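Local coordinates for protein HpuA (Kingella denitrificans ATCC 33394, PDB 5EC6) that binds haemoglobin as an outer-membrane lipoprotein receptor and so probably helps the bacterium to obtain haem iron, at residues Y177-G181 with S192-T196; A189-S193 with I225-F231; A98-P102 with S125-N129; L133-G139 with S299-T303. All coordinates share one frame; numbering follows the deposited sequence.

Contact 3 comes first along the chain and closes at residue 129. Contact 4 opens at residue 133 and closes only at residue 303, so contacts 1 and 2 both lie between its two segments. Contacts 1 and 2 share Ser192 and Ser193, and their centres are about 9 Å apart. Contacts 3 and 4 are about 16 Å apart, centre to centre. Strand 174-185 of contact 1 pairs with strand 298-308 of contact 4, and both belong to the beta barrel. Strand 99-100 of contact 3 pairs with strand 195-196 of contact 1. Together the contacts tie the barrel wall to the strands and loops packed beside it.

Contact 1 of 4, residues Y177-G181 with S192-T196; sequences YEVIG and SSYET
Gly181 and Ser192 form the tight end of this buried contact. The backbone N of Gly181 donates to Ser192 OG at 2.9 Å, nearly straight at 171°. In return, Ser192 N donates to Gly181 O at 3.0 Å. With chi1 at 58°, OG of Ser192 stands over its own backbone and faces the Gly181 N-H.

The other firm point is Tyr194. Its OH donates to Glu178 OE2 at 2.6 Å and takes a hydrogen bond from Ala130 N. OE2 lies at the edge of the ring, near its plane; the carboxylate plane is 89° from the ring plane, and OE2 is met on its anti side. Ile180 crosses Tyr194 at about a right angle, with CD1 3.9 Å from CD2 of Tyr194.

Between the two ends the backbones are linked less directly, through a water; no touching residue is exposed. This water donates to Ser193 O and lies 2.8 Å from Ser192 OG. Its bond to Val179 O is weak. Ser193 CB points away, and its OG accepts from Asn228 ND2.

Strand 174-185 is paired with 208-215 and 298-308 in the barrel. Residues 192-194 follow strand 188-191 and diverge from 174-185 toward strand 195-196.

Contact 2 of 4, residues A189-S193 with I225-F231; sequences AVTSS and IVGNSEF
Asn228 uses both ends of its side-chain amide, holding its own loop with one and residues 191-193 with the other. ND2 donates to Thr191 O at 2.9 Å, almost straight at 173° and in the plane of both groups. The second ND2 hydrogen goes to Ser193 OG at 3.0 Å. OD1 accepts from Glu230 N and Phe231 N, each at 2.9 Å. The first donor lies in the carbonyl plane and the second well above it. Four bonds thus fix the rotation of the amide.

Nearby, Ser193 N donates to Val226 O at 3.0 Å. A water links Ser193 OG with Gly227 O on the partly exposed side.

With CG anti to the backbone N (chi1 -174°), the Phe231 ring lies against the backbone of 190-192. Ser192 CA sits over one face of the ring, offset toward the rim, and Val190 O lies at the ring edge. Ser192 CB touches Ile225 CG2 at 3.5 Å. The methyls of Val190 straddle Glu230 O, with CG2 at 3.5 Å from it. Arg183 makes a cation-pi contact with Phe231.

The loop between strands 220-225 and 235-243 therefore folds over the end of strand 188-191. Its bend is an Asx turn, widened by the Phe231 bond into an Asx motif.

Contact 3 of 4, residues A98-P102 with S125-N129; sequences ARVLP and STGMN
Arg99 joins a short strand to a loop by gripping the backbone of Ser125, in a partly buried contact beside the barrel. The strand is 99-100, and the loop lies between strands 115-118 and 136-142.

The grip is side-on. NE of Arg99 donates to Ser125 O at 3.0 Å, and NH2 donates to the same oxygen at 2.9 Å. Both bonds are bent, at 146° and 144°, as expected when two nearly parallel N-H groups of one guanidinium converge on a single oxygen. The oxygen lies close to the guanidinium plane, at its edge. The third nitrogen, NH1, turns back to its own side and donates to Ala98 O at 3.0 Å. NH1 also bonds Thr96 O. These carbonyls fix the orientation of the guanidinium, and their dipoles probably help to stabilise its positive charge.

A turn at chi2 (-77°) brings the arginine chain alongside the loop. Ser125 and Thr126 are poorly ordered, so the fine detail of this end is less certain. Thr126 OG1 donates to Gly127 O, a bond local to the loop.

The other half is apolar. Met128 CG touches Arg99 CB at 3.8 Å. Bends at chi2 and chi3 carry CE of Met128 to Leu101 CD1, at 3.9 Å. Met128 is buried, while Ser125 is exposed.

Strand 99-100 pairs with strand 195-196, through backbone hydrogen bonds of Arg99 with Thr196 and, just beyond, Leu101 with Tyr194. Met128 also touches Thr196, so its side chain packs against both strands of this small sheet.

Contact 4 of 4, residues L133-G139 with S299-T303; sequences LKSMQFG and SFGGT
Phe138 lies flat over Gly301, and its ring can be followed atom by atom. CB is 4.0 Å from Phe300 O. CG lies 3.8 Å from Gly301 N. On one side of the ring CD1 meets Gly301 CA at 3.7 Å. On the other, CD2 is 3.8 Å from Ser299 OG, which sits at the ring edge. CE1, CE2 and CZ complete the ring around Gly301 N, which lies over its centre. A chi1 of 73° places the ring over the opposing backbone. Gly301 CA makes a CH-pi contact with the ring face. Gly301 has no side chain, which lets the ring and the strand come together this closely.

Met136 CE also rests on Gly301 CA, at 3.8 Å. Leu133 CD2 reaches Gly302 O and the CG2 of Thr303. At the far end, Ser299 OG donates to Gly139 O at 3.0 Å.

The strands run roughly antiparallel, 147° apart, and meet mainly by side chains of 133-139 packing on the backbone of 299-303. Strand 298-308 is a barrel strand between 174-185 and 283-289. Strand 136-142 pairs with 115-118 and 148-154, and Phe138 also touches Ile180 and Leu182 of strand 174-185.

Contact 1 of 4, residues Y177-G181 with S192-T196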
loop_
_atom_site.group_PDB
_atom_site.type_symbol
_atom_site.label_atom_id
_atom_site.label_comp_id
_atom_site.label_asym_id
_atom_site.label_seq_id
_atom_site.Cartn_x
_atom_site.Cartn_y
_atom_site.Cartn_z
ATOM N N TYR A 177 -6.657 6.856 -8.633
ATOM C CA TYR A 177 -6.475 6.099 -7.396
ATOM C C TYR A 177 -6.628 7.056 -6.202
ATOM O O TYR A 177 -6.221 8.214 -6.258
ATOM C CB TYR A 177 -5.100 5.427 -7.362
ATOM C CG TYR A 177 -4.870 4.407 -8.456
ATOM C CD1 TYR A 177 -4.499 4.817 -9.750
ATOM C CD2 TYR A 177 -5.028 3.053 -8.215
ATOM C CE1 TYR A 177 -4.354 3.909 -10.770
ATOM C CE2 TYR A 177 -4.852 2.130 -9.204
ATOM C CZ TYR A 177 -4.534 2.535 -10.495
ATOM O OH TYR A 177 -4.345 1.618 -11.510
ATOM N N GLU A 178 -7.207 6.525 -5.135
ATOM C CA GLU A 178 -7.454 7.242 -3.894
ATOM C C GLU A 178 -6.455 6.629 -2.931
ATOM O O GLU A 178 -6.545 5.437 -2.662
ATOM C CB GLU A 178 -8.905 6.992 -3.458
ATOM C CG GLU A 178 -9.357 7.761 -2.214
ATOM C CD GLU A 178 -10.878 7.830 -2.111
ATOM O OE1 GLU A 178 -11.593 7.848 -3.169
ATOM O OE2 GLU A 178 -11.394 7.835 -0.949
ATOM N N VAL A 179 -5.531 7.441 -2.404
ATOM C CA VAL A 179 -4.341 6.904 -1.742
ATOM C C VAL A 179 -4.132 7.563 -0.356
ATOM O O VAL A 179 -4.625 8.680 -0.092
ATOM C CB VAL A 179 -3.035 7.028 -2.580
ATOM C CG1 VAL A 179 -3.229 6.434 -3.968
ATOM C CG2 VAL A 179 -2.518 8.436 -2.698
ATOM N N ILE A 180 -3.293 6.915 0.413
ATOM C CA ILE A 180 -2.790 7.485 1.666
ATOM C C ILE A 180 -1.276 7.403 1.670
ATOM O O ILE A 180 -0.694 6.404 1.254
ATOM C CB ILE A 180 -3.344 6.702 2.866
ATOM C CG1 ILE A 180 -4.882 6.807 2.940
ATOM C CG2 ILE A 180 -2.713 7.186 4.174
ATOM C CD1 ILE A 180 -5.475 5.667 3.715
ATOM N N GLY A 181 -0.652 8.490 2.121
ATOM C CA GLY A 181 0.789 8.564 2.360
ATOM C C GLY A 181 1.120 8.443 3.827
ATOM O O GLY A 181 0.310 8.862 4.683
ATOM N N SER A 192 -1.276 11.266 5.568
ATOM C CA SER A 192 -1.855 12.325 4.766
ATOM C C SER A 192 -3.340 12.534 5.083
ATOM O O SER A 192 -4.020 11.640 5.569
ATOM C CB SER A 192 -1.670 12.000 3.276
ATOM O OG SER A 192 -2.250 10.763 2.963
ATOM N N SER A 193 -3.832 13.747 4.807
ATOM C CA SER A 193 -5.191 14.119 5.239
ATOM C C SER A 193 -6.229 13.319 4.539
ATOM O O SER A 193 -6.209 13.158 3.290
ATOM C CB SER A 193 -5.455 15.600 5.023
ATOM O OG SER A 193 -4.544 16.367 5.781
ATOM N N TYR A 194 -7.199 12.820 5.292
ATOM C CA TYR A 194 -8.232 12.002 4.710
ATOM C C TYR A 194 -9.473 12.110 5.543
ATOM O O TYR A 194 -9.464 11.691 6.713
ATOM C CB TYR A 194 -7.793 10.551 4.650
ATOM C CG TYR A 194 -8.521 9.621 3.738
ATOM C CD1 TYR A 194 -9.237 10.077 2.608
ATOM C CD2 TYR A 194 -8.443 8.246 3.935
ATOM C CE1 TYR A 194 -9.842 9.193 1.753
ATOM C CE2 TYR A 194 -9.058 7.351 3.096
ATOM C CZ TYR A 194 -9.766 7.814 1.992
ATOM O OH TYR A 194 -10.345 6.863 1.185
ATOM N N GLU A 195 -10.543 12.602 4.912
ATOM C CA GLU A 195 -11.869 12.695 5.547
ATOM C C GLU A 195 -12.896 12.426 4.497
ATOM O O GLU A 195 -12.869 13.034 3.398
ATOM C CB GLU A 195 -12.107 14.087 6.135
ATOM C CG GLU A 195 -13.531 14.268 6.672
ATOM C CD GLU A 195 -13.763 15.603 7.361
ATOM O OE1 GLU A 195 -12.817 16.407 7.547
ATOM O OE2 GLU A 195 -14.939 15.805 7.768
ATOM N N THR A 196 -13.797 11.498 4.770
ATOM C CA THR A 196 -14.885 11.237 3.833
ATOM C C THR A 196 -16.202 11.480 4.552
ATOM O O THR A 196 -16.212 11.723 5.764
ATOM C CB THR A 196 -14.806 9.804 3.291
ATOM O OG1 THR A 196 -14.865 8.887 4.383
ATOM C CG2 THR A 196 -13.486 9.604 2.548
HETATM O O HOH W 1 -4.706 11.472 1.947
#

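Contact 2 of 4, residues A189-S193 with I225-F231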
loop_
_atom_site.group_PDB
_atom_site.type_symbol
_atom_site.label_atom_id
_atom_site.label_comp_id
_atom_site.label_asym_id
_atom_site.label_seq_id
_atom_site.Cartn_x
_atom_site.Cartn_y
_atom_site.Cartn_z
ATOM N N ALA A 189 3.892 7.223 13.475
ATOM C CA ALA A 189 3.451 7.251 12.101
ATOM C C ALA A 189 2.533 8.430 11.847
ATOM O O ALA A 189 1.612 8.703 12.625
ATOM C CB ALA A 189 2.715 5.953 11.795
ATOM N N VAL A 190 2.756 9.128 10.739
ATOM C CA VAL A 190 1.950 10.265 10.395
ATOM C C VAL A 190 1.406 10.047 8.976
ATOM O O VAL A 190 2.098 9.503 8.112
ATOM C CB VAL A 190 2.712 11.595 10.520
ATOM C CG1 VAL A 190 3.003 11.869 11.998
ATOM C CG2 VAL A 190 4.016 11.641 9.750
ATOM N N THR A 191 0.166 10.431 8.795
ATOM C CA THR A 191 -0.569 10.134 7.557
ATOM C C THR A 191 -1.128 11.364 6.891
ATOM O O THR A 191 -1.432 12.409 7.521
ATOM C CB THR A 191 -1.639 9.070 7.783
ATOM O OG1 THR A 191 -2.466 9.410 8.934
ATOM C CG2 THR A 191 -1.006 7.715 7.981
ATOM N N SER A 192 -1.276 11.266 5.568
ATOM C CA SER A 192 -1.855 12.325 4.766
ATOM C C SER A 192 -3.340 12.534 5.083
ATOM O O SER A 192 -4.020 11.640 5.569
ATOM C CB SER A 192 -1.670 12.000 3.276
ATOM O OG SER A 192 -2.250 10.763 2.963
ATOM N N SER A 193 -3.832 13.747 4.807
ATOM C CA SER A 193 -5.191 14.119 5.239
ATOM C C SER A 193 -6.229 13.319 4.539
ATOM O O SER A 193 -6.209 13.158 3.290
ATOM C CB SER A 193 -5.455 15.600 5.023
ATOM O OG SER A 193 -4.544 16.367 5.781
ATOM N N ILE A 225 -0.076 13.999 -2.723
ATOM C CA ILE A 225 -0.349 13.442 -1.418
ATOM C C ILE A 225 -0.443 14.647 -0.438
ATOM O O ILE A 225 0.545 15.351 -0.227
ATOM C CB ILE A 225 0.715 12.463 -0.999
ATOM C CG1 ILE A 225 0.712 11.245 -1.934
ATOM C CG2 ILE A 225 0.440 11.947 0.437
ATOM C CD1 ILE A 225 1.867 10.328 -1.740
ATOM N N VAL A 226 -1.637 14.832 0.106
ATOM C CA VAL A 226 -1.983 16.067 0.863
ATOM C C VAL A 226 -1.491 16.000 2.319
ATOM O O VAL A 226 -1.848 15.107 3.060
ATOM C CB VAL A 226 -3.503 16.258 0.808
ATOM C CG1 VAL A 226 -3.913 17.522 1.585
ATOM C CG2 VAL A 226 -3.938 16.384 -0.623
ATOM N N GLY A 227 -0.701 16.994 2.699
ATOM C CA GLY A 227 -0.132 17.106 4.008
ATOM C C GLY A 227 -1.024 17.791 5.043
ATOM O O GLY A 227 -2.164 18.180 4.758
ATOM N N ASN A 228 -0.442 17.879 6.246
ATOM C CA ASN A 228 -1.113 18.499 7.406
ATOM C C ASN A 228 -0.037 18.715 8.462
ATOM O O ASN A 228 1.153 18.527 8.216
ATOM C CB ASN A 228 -2.235 17.600 7.899
ATOM C CG ASN A 228 -1.761 16.175 8.163
ATOM O OD1 ASN A 228 -0.955 15.963 9.032
ATOM N ND2 ASN A 228 -2.217 15.193 7.314
ATOM N N SER A 229 -0.438 19.220 9.644
ATOM C CA SER A 229 0.532 19.553 10.676
ATOM C C SER A 229 1.333 18.372 11.173
ATOM O O SER A 229 2.407 18.580 11.650
ATOM C CB SER A 229 -0.199 20.160 11.896
ATOM O OG SER A 229 -1.104 19.212 12.460
ATOM N N GLU A 230 0.824 17.141 11.032
ATOM C CA GLU A 230 1.553 15.954 11.457
ATOM C C GLU A 230 2.429 15.367 10.327
ATOM O O GLU A 230 3.627 15.072 10.479
ATOM C CB GLU A 230 0.568 14.885 11.939
ATOM C CG GLU A 230 -0.313 15.302 13.143
ATOM C CD GLU A 230 0.533 15.838 14.273
ATOM O OE1 GLU A 230 1.465 15.129 14.700
ATOM O OE2 GLU A 230 0.310 17.004 14.668
ATOM N N PHE A 231 1.781 15.157 9.196
ATOM C CA PHE A 231 2.455 14.598 8.031
ATOM C C PHE A 231 3.552 15.500 7.489
ATOM O O PHE A 231 4.540 15.013 6.947
ATOM C CB PHE A 231 1.423 14.334 6.946
ATOM C CG PHE A 231 1.978 13.617 5.725
ATOM C CD1 PHE A 231 2.148 12.227 5.721
ATOM C CD2 PHE A 231 2.321 14.331 4.610
ATOM C CE1 PHE A 231 2.618 11.568 4.576
ATOM C CE2 PHE A 231 2.821 13.676 3.477
ATOM C CZ PHE A 231 2.961 12.309 3.466
HETATM O O HOH W 2 -5.102 18.943 4.913
#

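Contact 3 of 4, residues A98-P102 with S125-N129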
loop_
_atom_site.group_PDB
_atom_site.type_symbol
_atom_site.label_atom_id
_atom_site.label_comp_id
_atom_site.label_asym_id
_atom_site.label_seq_id
_atom_site.Cartn_x
_atom_site.Cartn_y
_atom_site.Cartn_z
ATOM N N ALA A 98 -19.574 10.949 9.174
ATOM C CA ALA A 98 -18.210 11.432 8.942
ATOM C C ALA A 98 -17.161 10.344 9.232
ATOM O O ALA A 98 -17.276 9.576 10.196
ATOM C CB ALA A 98 -17.929 12.666 9.779
ATOM N N ARG A 99 -16.135 10.265 8.390
ATOM C CA ARG A 99 -15.012 9.375 8.681
ATOM C C ARG A 99 -13.734 10.177 8.531
ATOM O O ARG A 99 -13.442 10.699 7.455
ATOM C CB ARG A 99 -15.021 8.213 7.719
ATOM C CG ARG A 99 -16.178 7.247 7.904
ATOM C CD ARG A 99 -15.959 6.324 9.087
ATOM N NE ARG A 99 -17.049 5.352 9.208
ATOM C CZ ARG A 99 -18.279 5.630 9.655
ATOM N NH1 ARG A 99 -18.612 6.856 10.063
ATOM N NH2 ARG A 99 -19.189 4.661 9.704
ATOM N N VAL A 100 -13.005 10.347 9.614
ATOM C CA VAL A 100 -11.762 11.095 9.564
ATOM C C VAL A 100 -10.634 10.137 9.977
ATOM O O VAL A 100 -10.687 9.526 11.046
ATOM C CB VAL A 100 -11.777 12.313 10.490
ATOM C CG1 VAL A 100 -10.443 13.030 10.467
ATOM C CG2 VAL A 100 -12.899 13.291 10.104
ATOM N N LEU A 101 -9.599 10.046 9.144
ATOM C CA LEU A 101 -8.401 9.325 9.539
ATOM C C LEU A 101 -7.554 10.207 10.417
ATOM O O LEU A 101 -7.189 11.349 10.052
ATOM C CB LEU A 101 -7.617 8.856 8.293
ATOM C CG LEU A 101 -6.452 7.919 8.555
ATOM C CD1 LEU A 101 -6.933 6.564 9.117
ATOM C CD2 LEU A 101 -5.605 7.716 7.281
ATOM N N PRO A 102 -7.205 9.727 11.631
ATOM C CA PRO A 102 -6.295 10.552 12.438
ATOM C C PRO A 102 -4.951 10.740 11.723
ATOM O O PRO A 102 -4.562 9.846 10.967
ATOM C CB PRO A 102 -6.105 9.721 13.694
ATOM C CG PRO A 102 -7.280 8.808 13.747
ATOM C CD PRO A 102 -7.612 8.493 12.315
ATOM N N SER A 125 -17.270 -0.946 7.708
ATOM C CA SER A 125 -17.889 0.361 7.978
ATOM C C SER A 125 -16.936 1.442 8.521
ATOM O O SER A 125 -17.387 2.390 9.164
ATOM C CB SER A 125 -19.102 0.193 8.914
ATOM O OG SER A 125 -18.728 0.156 10.285
ATOM N N THR A 126 -15.637 1.327 8.229
ATOM C CA THR A 126 -14.766 2.506 8.202
ATOM C C THR A 126 -15.120 3.373 6.998
ATOM O O THR A 126 -14.779 4.552 6.980
ATOM C CB THR A 126 -13.249 2.163 8.185
ATOM O OG1 THR A 126 -12.882 1.511 6.961
ATOM C CG2 THR A 126 -12.894 1.270 9.340
ATOM N N GLY A 127 -15.804 2.791 6.004
ATOM C CA GLY A 127 -15.762 3.309 4.642
ATOM C C GLY A 127 -14.311 3.497 4.219
ATOM O O GLY A 127 -13.469 2.615 4.438
ATOM N N MET A 128 -14.015 4.668 3.661
ATOM C CA MET A 128 -12.635 5.096 3.443
ATOM C C MET A 128 -11.927 4.104 2.561
ATOM O O MET A 128 -11.211 3.198 3.001
ATOM C CB MET A 128 -11.885 5.286 4.735
ATOM C CG MET A 128 -12.491 6.434 5.555
ATOM S SD MET A 128 -11.289 7.413 6.455
ATOM C CE MET A 128 -10.192 6.139 6.972
ATOM N N ASN A 129 -12.177 4.322 1.299
ATOM C CA ASN A 129 -11.857 3.385 0.307
ATOM C C ASN A 129 -10.352 3.181 0.127
ATOM O O ASN A 129 -9.987 2.100 -0.281
ATOM C CB ASN A 129 -12.475 3.807 -0.995
ATOM C CG ASN A 129 -13.985 3.639 -1.013
ATOM O OD1 ASN A 129 -14.581 2.916 -0.195
ATOM N ND2 ASN A 129 -14.613 4.319 -1.953
#

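Contact 4 of 4, residues L133-G139 with S299-T303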
loop_
_atom_site.group_PDB
_atom_site.type_symbol
_atom_site.label_atom_id
_atom_site.label_comp_id
_atom_site.label_asym_id
_atom_site.label_seq_id
_atom_site.Cartn_x
_atom_site.Cartn_y
_atom_site.Cartn_z
ATOM N N LEU A 133 -7.406 -2.191 1.114
ATOM C CA LEU A 133 -6.487 -2.844 0.205
ATOM C C LEU A 133 -6.711 -4.314 0.402
ATOM O O LEU A 133 -7.007 -4.718 1.541
ATOM C CB LEU A 133 -5.067 -2.461 0.583
ATOM C CG LEU A 133 -4.798 -0.973 0.528
ATOM C CD1 LEU A 133 -3.451 -0.681 1.172
ATOM C CD2 LEU A 133 -4.781 -0.489 -0.868
ATOM N N LYS A 134 -6.701 -5.083 -0.695
ATOM C CA LYS A 134 -6.815 -6.557 -0.666
ATOM C C LYS A 134 -5.624 -7.276 -1.239
ATOM O O LYS A 134 -5.451 -8.456 -0.992
ATOM C CB LYS A 134 -8.067 -7.046 -1.435
ATOM C CG LYS A 134 -9.351 -6.358 -1.057
ATOM C CD LYS A 134 -9.901 -6.731 0.311
ATOM C CE LYS A 134 -11.293 -6.084 0.465
ATOM N NZ LYS A 134 -11.513 -5.309 1.729
ATOM N N SER A 135 -4.775 -6.580 -1.988
ATOM C CA SER A 135 -3.660 -7.225 -2.671
ATOM C C SER A 135 -2.271 -6.598 -2.397
ATOM O O SER A 135 -1.286 -6.926 -3.058
ATOM C CB SER A 135 -3.858 -7.212 -4.179
ATOM O OG SER A 135 -5.039 -7.928 -4.542
ATOM N N MET A 136 -2.208 -5.772 -1.379
ATOM C CA MET A 136 -0.963 -5.089 -1.002
ATOM C C MET A 136 -1.057 -4.637 0.428
ATOM O O MET A 136 -2.156 -4.567 1.008
ATOM C CB MET A 136 -0.653 -3.909 -1.967
ATOM C CG MET A 136 -1.707 -2.875 -1.929
ATOM S SD MET A 136 -1.150 -1.327 -2.696
ATOM C CE MET A 136 0.066 -0.822 -1.529
ATOM N N GLN A 137 0.091 -4.204 0.970
ATOM C CA GLN A 137 0.189 -3.522 2.233
ATOM C C GLN A 137 1.224 -2.429 2.083
ATOM O O GLN A 137 2.084 -2.499 1.195
ATOM C CB GLN A 137 0.671 -4.465 3.359
ATOM C CG GLN A 137 -0.392 -4.905 4.345
ATOM C CD GLN A 137 -0.942 -3.817 5.245
ATOM O OE1 GLN A 137 -0.743 -2.652 5.033
ATOM N NE2 GLN A 137 -1.713 -4.226 6.227
ATOM N N PHE A 138 1.125 -1.422 2.939
ATOM C CA PHE A 138 2.200 -0.423 3.051
ATOM C C PHE A 138 2.349 -0.029 4.492
ATOM O O PHE A 138 1.421 -0.205 5.291
ATOM C CB PHE A 138 1.991 0.785 2.096
ATOM C CG PHE A 138 0.895 1.731 2.492
ATOM C CD1 PHE A 138 -0.457 1.422 2.271
ATOM C CD2 PHE A 138 1.189 2.945 3.076
ATOM C CE1 PHE A 138 -1.458 2.304 2.599
ATOM C CE2 PHE A 138 0.177 3.807 3.469
ATOM C CZ PHE A 138 -1.136 3.498 3.224
ATOM N N GLY A 139 3.522 0.500 4.814
ATOM C CA GLY A 139 3.835 0.798 6.191
ATOM C C GLY A 139 5.271 1.156 6.360
ATOM O O GLY A 139 5.931 1.690 5.448
ATOM N N SER A 299 6.040 6.089 2.370
ATOM C CA SER A 299 5.363 5.080 1.554
ATOM C C SER A 299 3.926 5.478 1.306
ATOM O O SER A 299 3.378 6.357 1.944
ATOM C CB SER A 299 5.462 3.693 2.211
ATOM O OG SER A 299 4.849 3.710 3.502
ATOM N N PHE A 300 3.292 4.848 0.320
ATOM C CA PHE A 300 1.912 5.150 0.021
ATOM C C PHE A 300 1.235 3.929 -0.583
ATOM O O PHE A 300 1.903 3.046 -1.144
ATOM C CB PHE A 300 1.748 6.384 -0.894
ATOM C CG PHE A 300 2.362 6.227 -2.263
ATOM C CD1 PHE A 300 3.681 6.596 -2.504
ATOM C CD2 PHE A 300 1.590 5.787 -3.328
ATOM C CE1 PHE A 300 4.231 6.440 -3.749
ATOM C CE2 PHE A 300 2.160 5.621 -4.590
ATOM C CZ PHE A 300 3.458 5.959 -4.788
ATOM N N GLY A 301 -0.096 3.889 -0.453
ATOM C CA GLY A 301 -0.890 2.857 -1.073
ATOM C C GLY A 301 -2.308 3.316 -1.233
ATOM O O GLY A 301 -2.788 4.252 -0.538
ATOM N N GLY A 302 -3.024 2.664 -2.141
ATOM C CA GLY A 302 -4.421 2.992 -2.311
ATOM C C GLY A 302 -5.110 2.177 -3.376
ATOM O O GLY A 302 -4.539 1.217 -3.902
ATOM N N THR A 303 -6.345 2.570 -3.647
ATOM C CA THR A 303 -7.269 1.789 -4.449
ATOM C C THR A 303 -7.723 2.591 -5.659
ATOM O O THR A 303 -7.841 3.819 -5.616
ATOM C CB THR A 303 -8.516 1.349 -3.594
ATOM O OG1 THR A 303 -9.179 2.504 -3.051
ATOM C CG2 THR A 303 -8.086 0.388 -2.505
#